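Local coordinates for protein beta2-microglobulin (Anolis carolinensis, PDB 7CPO) that serves as the light chain of a reptilian MHC class I complex, probably supporting the heavy chain that presents peptides to T cells, at residues Ala79-His84 against Pro88-Tyr93. Numbering follows the deposited sequence.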
loop_
_atom_site.group_PDB
_atom_site.type_symbol
_atom_site.label_atom_id
_atom_site.label_comp_id
_atom_site.label_asym_id
_atom_site.label_seq_id
_atom_site.Cartn_x
_atom_site.Cartn_y
_atom_site.Cartn_z
ATOM N N ALA B 79 3.283 -6.716 -20.909
ATOM C CA ALA B 79 3.179 -7.756 -19.899
ATOM C C ALA B 79 4.126 -7.451 -18.743
ATOM O O ALA B 79 4.907 -6.492 -18.774
ATOM C CB ALA B 79 3.455 -9.140 -20.498
ATOM N N CYS B 80 4.041 -8.289 -17.713
ATOM C CA CYS B 80 4.774 -8.070 -16.483
ATOM C C CYS B 80 5.310 -9.409 -15.998
ATOM O O CYS B 80 4.560 -10.378 -15.891
ATOM C CB CYS B 80 3.873 -7.413 -15.420
ATOM S SG CYS B 80 4.602 -7.402 -13.769
ATOM N N LYS B 81 6.602 -9.462 -15.716
ATOM C CA LYS B 81 7.250 -10.670 -15.233
ATOM C C LYS B 81 7.543 -10.506 -13.747
ATOM O O LYS B 81 8.321 -9.627 -13.356
ATOM C CB LYS B 81 8.531 -10.935 -16.022
ATOM C CG LYS B 81 9.276 -12.206 -15.655
ATOM C CD LYS B 81 10.611 -12.241 -16.397
ATOM C CE LYS B 81 11.631 -13.137 -15.713
ATOM N NZ LYS B 81 12.937 -13.147 -16.450
ATOM N N VAL B 82 6.927 -11.356 -12.927
ATOM C CA VAL B 82 7.071 -11.330 -11.473
ATOM C C VAL B 82 7.856 -12.562 -11.037
ATOM O O VAL B 82 7.467 -13.694 -11.351
ATOM C CB VAL B 82 5.700 -11.296 -10.775
ATOM C CG1 VAL B 82 5.870 -11.374 -9.253
ATOM C CG2 VAL B 82 4.908 -10.061 -11.196
ATOM N N GLU B 83 8.944 -12.344 -10.303
ATOM C CA GLU B 83 9.717 -13.417 -9.689
ATOM C C GLU B 83 9.671 -13.278 -8.172
ATOM O O GLU B 83 9.847 -12.172 -7.642
ATOM C CB GLU B 83 11.164 -13.391 -10.169
ATOM C CG GLU B 83 11.297 -13.270 -11.657
ATOM C CD GLU B 83 12.675 -12.822 -12.052
ATOM O OE1 GLU B 83 12.832 -11.681 -12.538
ATOM O OE2 GLU B 83 13.613 -13.610 -11.844
ATOM N N HIS B 84 9.450 -14.394 -7.475
ATOM C CA HIS B 84 9.308 -14.375 -6.023
ATOM C C HIS B 84 9.587 -15.763 -5.467
ATOM O O HIS B 84 9.384 -16.770 -6.145
ATOM C CB HIS B 84 7.908 -13.910 -5.599
ATOM C CG HIS B 84 7.755 -13.718 -4.122
ATOM N ND1 HIS B 84 6.927 -14.505 -3.351
ATOM C CD2 HIS B 84 8.326 -12.832 -3.274
ATOM C CE1 HIS B 84 6.992 -14.109 -2.092
ATOM N NE2 HIS B 84 7.830 -13.092 -2.020
ATOM N N PRO B 88 7.986 -20.911 -8.238
ATOM C CA PRO B 88 9.120 -21.725 -8.720
ATOM C C PRO B 88 9.628 -21.306 -10.096
ATOM O O PRO B 88 10.846 -21.304 -10.334
ATOM C CB PRO B 88 8.545 -23.150 -8.714
ATOM C CG PRO B 88 7.393 -23.097 -7.732
ATOM C CD PRO B 88 6.809 -21.728 -7.892
ATOM N N GLN B 89 8.725 -20.936 -11.007
ATOM C CA GLN B 89 9.101 -20.326 -12.273
ATOM C C GLN B 89 8.659 -18.869 -12.297
ATOM O O GLN B 89 7.730 -18.504 -11.582
ATOM C CB GLN B 89 8.456 -21.070 -13.447
ATOM C CG GLN B 89 8.626 -22.569 -13.358
ATOM C CD GLN B 89 9.959 -23.025 -13.934
ATOM O OE1 GLN B 89 10.894 -22.230 -14.094
ATOM N NE2 GLN B 89 10.052 -24.311 -14.251
ATOM N N PRO B 90 9.302 -18.000 -13.070
ATOM C CA PRO B 90 8.763 -16.642 -13.231
ATOM C C PRO B 90 7.385 -16.663 -13.882
ATOM O O PRO B 90 7.123 -17.438 -14.799
ATOM C CB PRO B 90 9.815 -15.944 -14.104
ATOM C CG PRO B 90 11.090 -16.682 -13.802
ATOM C CD PRO B 90 10.688 -18.117 -13.559
ATOM N N MET B 91 6.500 -15.796 -13.399
ATOM C CA MET B 91 5.124 -15.738 -13.870
ATOM C C MET B 91 4.888 -14.463 -14.667
ATOM O O MET B 91 5.166 -13.362 -14.178
ATOM C CB MET B 91 4.150 -15.796 -12.701
ATOM C CG MET B 91 2.810 -16.339 -13.080
ATOM S SD MET B 91 2.190 -17.488 -11.846
ATOM C CE MET B 91 3.197 -18.950 -12.077
ATOM N N ILE B 92 4.366 -14.610 -15.883
ATOM C CA ILE B 92 4.115 -13.483 -16.770
ATOM C C ILE B 92 2.630 -13.176 -16.731
ATOM O O ILE B 92 1.798 -14.086 -16.831
ATOM C CB ILE B 92 4.590 -13.775 -18.205
ATOM C CG1 ILE B 92 6.058 -13.376 -18.367
ATOM C CG2 ILE B 92 3.760 -12.988 -19.212
ATOM C CD1 ILE B 92 7.029 -14.319 -17.664
ATOM N N TYR B 93 2.301 -11.899 -16.557
ATOM C CA TYR B 93 0.933 -11.399 -16.535
ATOM C C TYR B 93 0.775 -10.512 -17.754
ATOM O O TYR B 93 1.400 -9.446 -17.827
ATOM C CB TYR B 93 0.643 -10.620 -15.254
ATOM C CG TYR B 93 0.702 -11.480 -14.027
ATOM C CD1 TYR B 93 -0.464 -11.939 -13.430
ATOM C CD2 TYR B 93 1.924 -11.854 -13.473
ATOM C CE1 TYR B 93 -0.421 -12.743 -12.301
ATOM C CE2 TYR B 93 1.983 -12.666 -12.344
ATOM C CZ TYR B 93 0.803 -13.107 -11.764
ATOM O OH TYR B 93 0.844 -13.911 -10.646
#
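Cys-80 and Tyr-93 face each other as an antiparallel hydrogen-bonded pair, and Val-82 and Met-91 form a second such pair two residues further along, beyond the non-hydrogen-bonded pair Lys-81/Ile-92, so four backbone bonds knit the two strands together. Both bonds around Val-82 are nearly straight, with 178° at Val-82 N to Met-91 O (2.9 Å). At the other pair Tyr-93 N reaches Cys-80 O at 2.8 Å, whereas the bond from Cys-80 N to Tyr-93 O is bent to 136°. Cys-80 O also receives a CA-H contact from Ile-92 and meets the edge of the Tyr-93 ring, in its plane, with CD2 3.9 Å away. On this face Cys-80 and Val-82 are enclosed in the core. Here the Tyr-93 ring crosses Val-82 at a slant, Tyr-93 CE2 lying 4.1 Å from Val-82 CG2, the methyl that stands beside the backbone N. Met-91 starts on the same face, but its end turns away and is exposed.

The side of Lys-81, Ile-92 and Pro-90 is nearer solvent, even though its aliphatic contacts are close. The lysine leaves the backbone with CG anti to N (chi1 -177°), and Ile-92 CD1 rests on that CG at 3.7 Å. The extended lysine chain then runs alongside Pro-90, Lys-81 CE touching Pro-90 CB at 3.7 Å. Glu-83 CG meets Pro-90 CB at 3.9 Å, while Glu-83 OE1 accepts a hydrogen bond from Asn-36 ND2.

These strands form a hairpin at one side of an immunoglobulin C1-set sandwich. The disulfide from Cys-80 to Cys-25 of strand 21-30 ties the hairpin to the opposite sheet, whose strand 6-11 supplies Val-7 and Val-9 to pack against Tyr-93. Strand 91-94 is outermost in its sheet within this chain, and strand 78-83 pairs on its other side with strand 36-41.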